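Local coordinates for uric acid degradation bifunctional protein PucL (Bacillus subtilis, PDB 6A4M) that probably catalyses the oxidation of uric acid by molecular oxygen, as the urate oxidase part of a bifunctional protein that probably also has a decarboxylase activity, at residues A[13-18]-A[77-82]; A[200-205]-A[256-261]. One frame throughout, in Å; residues are numbered along the deposited sequence.

Contact 1 (A[13-18]-A[77-82]); sequences TYLKPL and ASYEGT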
ATOM      1  N   THR A  13      16.049  10.628  -3.559  1.00 30.87           N
ATOM      2  CA  THR A  13      16.819   9.848  -4.527  1.00 31.58           C
ATOM      3  C   THR A  13      17.806   8.931  -3.800  1.00 32.05           C
ATOM      4  O   THR A  13      18.292   9.257  -2.715  1.00 31.87           O
ATOM      5  CB  THR A  13      17.592  10.740  -5.523  1.00 31.86           C
ATOM      6  OG1 THR A  13      18.354  11.725  -4.813  1.00 31.64           O
ATOM      7  CG2 THR A  13      16.631  11.431  -6.484  1.00 31.80           C
ATOM      8  N   TYR A  14      18.082   7.783  -4.413  1.00 33.10           N
ATOM      9  CA  TYR A  14      19.060   6.798  -3.925  1.00 33.80           C
ATOM     10  C   TYR A  14      18.923   6.421  -2.450  1.00 33.65           C
ATOM     11  O   TYR A  14      19.894   6.448  -1.690  1.00 34.49           O
ATOM     12  CB  TYR A  14      20.481   7.267  -4.262  1.00 34.07           C
ATOM     13  CG  TYR A  14      20.649   7.477  -5.743  1.00 34.56           C
ATOM     14  CD1 TYR A  14      20.691   6.388  -6.609  1.00 34.79           C
ATOM     15  CD2 TYR A  14      20.721   8.760  -6.287  1.00 34.98           C
ATOM     16  CE1 TYR A  14      20.820   6.567  -7.976  1.00 35.64           C
ATOM     17  CE2 TYR A  14      20.851   8.950  -7.654  1.00 35.54           C
ATOM     18  CZ  TYR A  14      20.899   7.849  -8.495  1.00 36.07           C
ATOM     19  OH  TYR A  14      21.025   8.020  -9.855  1.00 37.82           O
ATOM     20  N   LEU A  15      17.702   6.065  -2.061  1.00 33.54           N
ATOM     21  CA  LEU A  15      17.446   5.424  -0.769  1.00 34.11           C
ATOM     22  C   LEU A  15      18.032   4.009  -0.824  1.00 34.58           C
ATOM     23  O   LEU A  15      18.205   3.447  -1.913  1.00 33.42           O
ATOM     24  CB  LEU A  15      15.937   5.386  -0.486  1.00 33.94           C
ATOM     25  CG  LEU A  15      15.433   4.925   0.887  1.00 33.96           C
ATOM     26  CD1 LEU A  15      15.607   6.026   1.921  1.00 34.36           C
ATOM     27  CD2 LEU A  15      13.977   4.501   0.816  1.00 34.06           C
ATOM     28  N   LYS A  16      18.357   3.446   0.338  1.00 35.83           N
ATOM     29  CA  LYS A  16      18.929   2.100   0.399  1.00 37.59           C
ATOM     30  C   LYS A  16      17.988   1.097  -0.284  1.00 38.21           C
ATOM     31  O   LYS A  16      16.804   1.064   0.048  1.00 39.86           O
ATOM     32  CB  LYS A  16      19.182   1.672   1.844  1.00 39.35           C
ATOM     33  CG  LYS A  16      20.099   0.465   1.971  1.00 40.97           C
ATOM     34  CD  LYS A  16      20.006  -0.178   3.344  1.00 42.74           C
ATOM     35  CE  LYS A  16      20.993  -1.331   3.478  1.00 44.61           C
ATOM     36  NZ  LYS A  16      20.531  -2.364   4.447  1.00 45.84           N
ATOM     37  N   PRO A  17      18.497   0.303  -1.254  1.00 38.45           N
ATOM     38  CA  PRO A  17      17.620  -0.656  -1.944  1.00 38.72           C
ATOM     39  C   PRO A  17      17.028  -1.727  -1.025  1.00 39.52           C
ATOM     40  O   PRO A  17      17.714  -2.204  -0.125  1.00 40.93           O
ATOM     41  CB  PRO A  17      18.547  -1.315  -2.978  1.00 38.55           C
ATOM     42  CG  PRO A  17      19.679  -0.372  -3.159  1.00 38.26           C
ATOM     43  CD  PRO A  17      19.849   0.336  -1.851  1.00 38.38           C
ATOM     44  N   LEU A  18      15.766  -2.085  -1.254  1.00 40.23           N
ATOM     45  CA  LEU A  18      15.146  -3.224  -0.574  1.00 40.95           C
ATOM     46  C   LEU A  18      15.537  -4.494  -1.328  1.00 42.75           C
ATOM     47  O   LEU A  18      15.089  -4.711  -2.460  1.00 42.50           O
ATOM     48  CB  LEU A  18      13.619  -3.070  -0.522  1.00 40.58           C
ATOM     49  CG  LEU A  18      12.778  -4.200   0.085  1.00 39.75           C
ATOM     50  CD1 LEU A  18      13.231  -4.560   1.490  1.00 39.71           C
ATOM     51  CD2 LEU A  18      11.310  -3.804   0.090  1.00 39.65           C
ATOM     52  N   ALA A  77      16.275  12.455   4.706  1.00 31.18           N
ATOM     53  CA  ALA A  77      17.682  12.490   4.283  1.00 31.51           C
ATOM     54  C   ALA A  77      18.594  11.597   5.139  1.00 32.06           C
ATOM     55  O   ALA A  77      19.439  10.887   4.597  1.00 32.43           O
ATOM     56  CB  ALA A  77      18.209  13.923   4.266  1.00 31.07           C
ATOM     57  N   SER A  78      18.422  11.631   6.461  1.00 32.12           N
ATOM     58  CA  SER A  78      19.269  10.842   7.370  1.00 32.50           C
ATOM     59  C   SER A  78      18.825   9.379   7.535  1.00 32.81           C
ATOM     60  O   SER A  78      19.600   8.560   8.030  1.00 33.75           O
ATOM     61  CB  SER A  78      19.366  11.520   8.742  1.00 32.26           C
ATOM     62  OG  SER A  78      18.095  11.630   9.351  1.00 32.93           O
ATOM     63  N   TYR A  79      17.594   9.061   7.129  1.00 32.82           N
ATOM     64  CA  TYR A  79      17.034   7.701   7.257  1.00 32.29           C
ATOM     65  C   TYR A  79      17.786   6.689   6.390  1.00 32.42           C
ATOM     66  O   TYR A  79      17.895   6.877   5.180  1.00 32.72           O
ATOM     67  CB  TYR A  79      15.550   7.716   6.874  1.00 31.36           C
ATOM     68  CG  TYR A  79      14.880   6.364   6.812  1.00 31.25           C
ATOM     69  CD1 TYR A  79      14.763   5.569   7.951  1.00 30.88           C
ATOM     70  CD2 TYR A  79      14.327   5.890   5.616  1.00 31.14           C
ATOM     71  CE1 TYR A  79      14.133   4.333   7.901  1.00 30.75           C
ATOM     72  CE2 TYR A  79      13.696   4.655   5.557  1.00 31.09           C
ATOM     73  CZ  TYR A  79      13.598   3.883   6.702  1.00 30.65           C
ATOM     74  OH  TYR A  79      12.981   2.660   6.648  1.00 30.53           O
ATOM     75  N   GLU A  80      18.286   5.622   7.016  1.00 33.09           N
ATOM     76  CA  GLU A  80      19.129   4.620   6.345  1.00 33.86           C
ATOM     77  C   GLU A  80      18.444   3.266   6.102  1.00 33.54           C
ATOM     78  O   GLU A  80      19.123   2.281   5.802  1.00 32.81           O
ATOM     79  CB  GLU A  80      20.421   4.408   7.144  1.00 34.96           C
ATOM     80  CG  GLU A  80      21.154   5.704   7.460  1.00 35.64           C
ATOM     81  CD  GLU A  80      22.577   5.509   7.948  1.00 36.25           C
ATOM     82  OE1 GLU A  80      23.162   4.423   7.752  1.00 36.81           O
ATOM     83  OE2 GLU A  80      23.124   6.473   8.522  1.00 37.07           O
ATOM     84  N   GLY A  81      17.113   3.224   6.216  1.00 33.43           N
ATOM     85  CA  GLY A  81      16.329   2.014   5.952  1.00 33.12           C
ATOM     86  C   GLY A  81      15.801   1.965   4.527  1.00 33.49           C
ATOM     87  O   GLY A  81      16.117   2.833   3.705  1.00 33.20           O
ATOM     88  N   THR A  82      14.985   0.946   4.249  1.00 33.44           N
ATOM     89  CA  THR A  82      14.526   0.628   2.888  1.00 33.03           C
ATOM     90  C   THR A  82      13.034   0.888   2.622  1.00 32.32           C
ATOM     91  O   THR A  82      12.603   0.806   1.471  1.00 32.44           O
ATOM     92  CB  THR A  82      14.815  -0.857   2.552  1.00 33.21           C
ATOM     93  OG1 THR A  82      14.173  -1.709   3.511  1.00 33.17           O
ATOM     94  CG2 THR A  82      16.306  -1.136   2.568  1.00 33.04           C
TER

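Contact 2 (A[200-205]-A[256-261]); sequences ISWQYE and PQLTDV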
ATOM      1  N   ILE A 200      -6.858  -2.534   0.454  1.00 31.30           N
ATOM      2  CA  ILE A 200      -6.508  -3.710   1.264  1.00 31.13           C
ATOM      3  C   ILE A 200      -5.444  -3.311   2.285  1.00 31.56           C
ATOM      4  O   ILE A 200      -4.411  -2.762   1.908  1.00 31.83           O
ATOM      5  CB  ILE A 200      -5.972  -4.881   0.400  1.00 30.73           C
ATOM      6  CG1 ILE A 200      -6.899  -5.160  -0.792  1.00 30.43           C
ATOM      7  CG2 ILE A 200      -5.818  -6.143   1.249  1.00 30.69           C
ATOM      8  CD1 ILE A 200      -6.338  -6.144  -1.793  1.00 30.34           C
ATOM      9  N   SER A 201      -5.713  -3.594   3.562  1.00 31.93           N
ATOM     10  CA  SER A 201      -4.815  -3.294   4.681  1.00 32.60           C
ATOM     11  C   SER A 201      -4.324  -4.580   5.323  1.00 32.86           C
ATOM     12  O   SER A 201      -4.932  -5.630   5.145  1.00 32.56           O
ATOM     13  CB  SER A 201      -5.545  -2.483   5.755  1.00 32.71           C
ATOM     14  OG  SER A 201      -5.988  -1.239   5.255  1.00 34.24           O
ATOM     15  N   TRP A 202      -3.233  -4.485   6.079  1.00 33.21           N
ATOM     16  CA  TRP A 202      -2.722  -5.616   6.856  1.00 34.07           C
ATOM     17  C   TRP A 202      -1.937  -5.163   8.091  1.00 35.18           C
ATOM     18  O   TRP A 202      -1.234  -4.147   8.062  1.00 34.55           O
ATOM     19  CB  TRP A 202      -1.860  -6.536   5.981  1.00 33.62           C
ATOM     20  CG  TRP A 202      -0.704  -5.862   5.315  1.00 33.56           C
ATOM     21  CD1 TRP A 202       0.566  -5.737   5.804  1.00 33.98           C
ATOM     22  CD2 TRP A 202      -0.703  -5.225   4.031  1.00 33.87           C
ATOM     23  NE1 TRP A 202       1.357  -5.059   4.906  1.00 33.87           N
ATOM     24  CE2 TRP A 202       0.606  -4.734   3.809  1.00 33.77           C
ATOM     25  CE3 TRP A 202      -1.680  -5.020   3.045  1.00 33.63           C
ATOM     26  CZ2 TRP A 202       0.962  -4.050   2.642  1.00 33.83           C
ATOM     27  CZ3 TRP A 202      -1.323  -4.339   1.882  1.00 33.43           C
ATOM     28  CH2 TRP A 202      -0.012  -3.863   1.692  1.00 33.75           C
ATOM     29  N   GLN A 203      -2.079  -5.929   9.172  1.00 36.40           N
ATOM     30  CA  GLN A 203      -1.377  -5.678  10.426  1.00 37.98           C
ATOM     31  C   GLN A 203      -0.446  -6.847  10.721  1.00 38.25           C
ATOM     32  O   GLN A 203      -0.830  -8.009  10.559  1.00 39.09           O
ATOM     33  CB  GLN A 203      -2.374  -5.497  11.573  1.00 38.43           C
ATOM     34  CG  GLN A 203      -3.215  -4.238  11.454  1.00 39.43           C
ATOM     35  CD  GLN A 203      -4.153  -4.042  12.631  1.00 40.15           C
ATOM     36  OE1 GLN A 203      -4.989  -4.895  12.919  1.00 40.83           O
ATOM     37  NE2 GLN A 203      -4.025  -2.908  13.312  1.00 40.49           N
ATOM     38  N   TYR A 204       0.774  -6.530  11.146  1.00 38.66           N
ATOM     39  CA  TYR A 204       1.765  -7.542  11.503  1.00 38.73           C
ATOM     40  C   TYR A 204       1.559  -7.987  12.949  1.00 40.07           C
ATOM     41  O   TYR A 204       1.192  -7.183  13.804  1.00 38.52           O
ATOM     42  CB  TYR A 204       3.182  -6.990  11.369  1.00 37.79           C
ATOM     43  CG  TYR A 204       3.639  -6.695   9.961  1.00 37.15           C
ATOM     44  CD1 TYR A 204       3.281  -5.508   9.321  1.00 37.32           C
ATOM     45  CD2 TYR A 204       4.466  -7.586   9.278  1.00 36.95           C
ATOM     46  CE1 TYR A 204       3.723  -5.226   8.034  1.00 37.23           C
ATOM     47  CE2 TYR A 204       4.910  -7.313   7.993  1.00 36.90           C
ATOM     48  CZ  TYR A 204       4.535  -6.135   7.375  1.00 37.03           C
ATOM     49  OH  TYR A 204       4.982  -5.861   6.105  1.00 37.35           O
ATOM     50  N   GLU A 205       1.805  -9.270  13.209  1.00 43.46           N
ATOM     51  CA  GLU A 205       1.874  -9.788  14.579  1.00 45.99           C
ATOM     52  C   GLU A 205       3.055  -9.132  15.296  1.00 45.74           C
ATOM     53  O   GLU A 205       2.919  -8.637  16.414  1.00 44.62           O
ATOM     54  CB  GLU A 205       2.040 -11.314  14.577  1.00 47.76           C
ATOM     55  CG  GLU A 205       1.797 -11.980  15.930  1.00 49.05           C
ATOM     56  CD  GLU A 205       2.382 -13.383  16.027  1.00 50.50           C
ATOM     57  OE1 GLU A 205       2.627 -14.025  14.982  1.00 51.49           O
ATOM     58  OE2 GLU A 205       2.600 -13.850  17.165  1.00 52.55           O
ATOM     59  N   PRO A 256       2.404 -15.704   7.047  1.00 44.78           N
ATOM     60  CA  PRO A 256       2.044 -16.022   8.449  1.00 44.58           C
ATOM     61  C   PRO A 256       2.414 -14.944   9.496  1.00 43.80           C
ATOM     62  O   PRO A 256       1.874 -14.963  10.602  1.00 42.50           O
ATOM     63  CB  PRO A 256       2.779 -17.347   8.720  1.00 44.69           C
ATOM     64  CG  PRO A 256       3.836 -17.442   7.679  1.00 44.86           C
ATOM     65  CD  PRO A 256       3.321 -16.712   6.476  1.00 44.89           C
ATOM     66  N   GLN A 257       3.328 -14.039   9.141  1.00 44.28           N
ATOM     67  CA  GLN A 257       3.597 -12.792   9.902  1.00 44.50           C
ATOM     68  C   GLN A 257       2.336 -11.988  10.260  1.00 43.79           C
ATOM     69  O   GLN A 257       2.270 -11.384  11.333  1.00 43.85           O
ATOM     70  CB  GLN A 257       4.508 -11.822   9.120  1.00 45.55           C
ATOM     71  CG  GLN A 257       5.774 -12.385   8.483  1.00 46.28           C
ATOM     72  CD  GLN A 257       5.690 -12.469   6.965  1.00 45.63           C
ATOM     73  OE1 GLN A 257       6.386 -11.746   6.252  1.00 45.49           O
ATOM     74  NE2 GLN A 257       4.837 -13.347   6.467  1.00 44.95           N
ATOM     75  N   LEU A 258       1.364 -11.959   9.346  1.00 42.84           N
ATOM     76  CA  LEU A 258       0.186 -11.096   9.479  1.00 42.34           C
ATOM     77  C   LEU A 258      -0.869 -11.687  10.413  1.00 42.13           C
ATOM     78  O   LEU A 258      -1.097 -12.897  10.425  1.00 42.04           O
ATOM     79  CB  LEU A 258      -0.433 -10.819   8.103  1.00 41.41           C
ATOM     80  CG  LEU A 258       0.507 -10.217   7.049  1.00 41.35           C
ATOM     81  CD1 LEU A 258      -0.200 -10.090   5.709  1.00 41.15           C
ATOM     82  CD2 LEU A 258       1.053  -8.871   7.505  1.00 41.19           C
ATOM     83  N   THR A 259      -1.508 -10.813  11.189  1.00 42.56           N
ATOM     84  CA  THR A 259      -2.600 -11.187  12.087  1.00 43.10           C
ATOM     85  C   THR A 259      -3.950 -11.142  11.368  1.00 42.29           C
ATOM     86  O   THR A 259      -4.776 -12.038  11.534  1.00 43.36           O
ATOM     87  CB  THR A 259      -2.650 -10.243  13.304  1.00 44.22           C
ATOM     88  OG1 THR A 259      -1.385 -10.269  13.977  1.00 45.77           O
ATOM     89  CG2 THR A 259      -3.753 -10.656  14.284  1.00 45.49           C
ATOM     90  N   ASP A 260      -4.172 -10.084  10.592  1.00 41.37           N
ATOM     91  CA  ASP A 260      -5.433  -9.892   9.873  1.00 40.61           C
ATOM     92  C   ASP A 260      -5.253  -9.014   8.637  1.00 39.60           C
ATOM     93  O   ASP A 260      -4.282  -8.257   8.537  1.00 38.87           O
ATOM     94  CB  ASP A 260      -6.496  -9.294  10.804  1.00 40.75           C
ATOM     95  CG  ASP A 260      -5.981  -8.105  11.602  1.00 41.40           C
ATOM     96  OD1 ASP A 260      -5.610  -7.080  10.990  1.00 41.91           O
ATOM     97  OD2 ASP A 260      -5.949  -8.199  12.847  1.00 42.02           O
ATOM     98  N   VAL A 261      -6.203  -9.137   7.708  1.00 38.22           N
ATOM     99  CA  VAL A 261      -6.224  -8.372   6.461  1.00 37.31           C
ATOM    100  C   VAL A 261      -7.608  -7.737   6.319  1.00 36.70           C
ATOM    101  O   VAL A 261      -8.608  -8.454   6.306  1.00 36.18           O
ATOM    102  CB  VAL A 261      -5.943  -9.278   5.241  1.00 37.28           C
ATOM    103  CG1 VAL A 261      -5.720  -8.451   3.977  1.00 37.23           C
ATOM    104  CG2 VAL A 261      -4.733 -10.169   5.500  1.00 37.51           C
TER

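Contact 1 (A[13-18]-A[77-82])
Leu15 to Leu18 and Tyr79 to Thr82 run side by side in roughly the same direction, their end-to-end vectors 32° apart, and the chains come closest at Leu18 and Thr82, whose CA atoms are 5.2 Å from each other. This is loop-on-loop packing at the edge of a T-fold, the urate oxidase architecture: the exit from strand 3-13 meets the linker between helices 64-78 and 84-98. No hydrogen bond joins the two segments directly. Asn34 does so indirectly, since its ND2 donates to both Lys16 O and Thr82 O. Thr82 has the largest share of the contact. Its CG2, anti to the carbonyl carbon, points at the opposite backbone and lies 3.2 Å from Pro17 O and close to Lys16 O, while its CB rests near Leu18 CA. Leu18 crosses it at about a right angle, bringing CD1 to the hydroxyl. The extended chain of Lys16 passes the Thr82 methyl and the linker, with CD 3.6 Å from Glu80 O, and its amino end then leads away. Buried Leu15 has CG anti to the backbone N (chi1 -172°), which sets the branch over Gly81, CG being 3.6 Å from Gly81 O. The ring of Tyr79 folds back over its own linker, so that Gly81 N sits above the ring centre, and Leu15 CD1 reaches Tyr79 CD2 obliquely at 3.9 Å.

Contact 2 (A[200-205]-A[256-261])
Gln203 faces two residues at once, Thr259 and Asp260, in a beta bulge where strand 194-204 pairs antiparallel with strand 258-267 in the T-fold sheet. Thr259 N donates to Gln203 O at 3.0 Å, while the bond from Gln203 N to Asp260 O is longer, 3.3 Å. Beyond the bulge Glu205 N reaches Gln257 O at 2.9 Å and ties down the end of the strand. Thr259, with phi/psi of -88/-44°, close to the values expected at the first position of a classic bulge, turns the chain at this corner. Its side chain lies across that of Glu205, with OG1 near Glu205 CA. Trp202 and Val261 form a non-hydrogen-bonded pair whose side chains share one face of the sheet, whereas Gln203 and Asp260 point to the other. Beside this pair, Ile200 CG2 meets Val261 CG1 at 3.6 Å.

Leu258 joins two aromatic side chains. Its CD2 sits over one face of the Tyr204 ring as a CH-pi contact, 4.1 Å from the centroid, and also approaches Trp202 CD1 at 3.6 Å; CD1, the other branch, lies against Trp202 CB. With the Trp202 chi1 at 57°, CG lies between the backbone N and the carbonyl carbon; CD1 meets Leu258 while the far end of the indole leads away.

Around this group, helix 240-254 packs Ile251 and Leu252 on Leu258 and Val261, and helix 221-233 covers Ile200 and Trp202. Val219 N hydrogen-bonds Tyr204 OH, holding the far end of the ring.

In the fold
From the N terminus, strand 3-13 runs into the loop that holds the first half of contact 1. The chain then passes through strand 36-45 and helix 64-78 before the linker ahead of helix 84-98 closes this contact. After helix 84-98 come the strands from 104-121 to 153-169, and contact 2 opens only on strand 194-204. Its intervening 50 residues contain helices 221-233 and 240-254 and no strand, so it joins two neighbouring strands across a helical excursion. The contacts are therefore in series, neither nested nor crossed. Their centres lie 24 Å apart and their nearest atoms about 9 Å apart: contact 1 ties loops together, contact 2 the sheet itself.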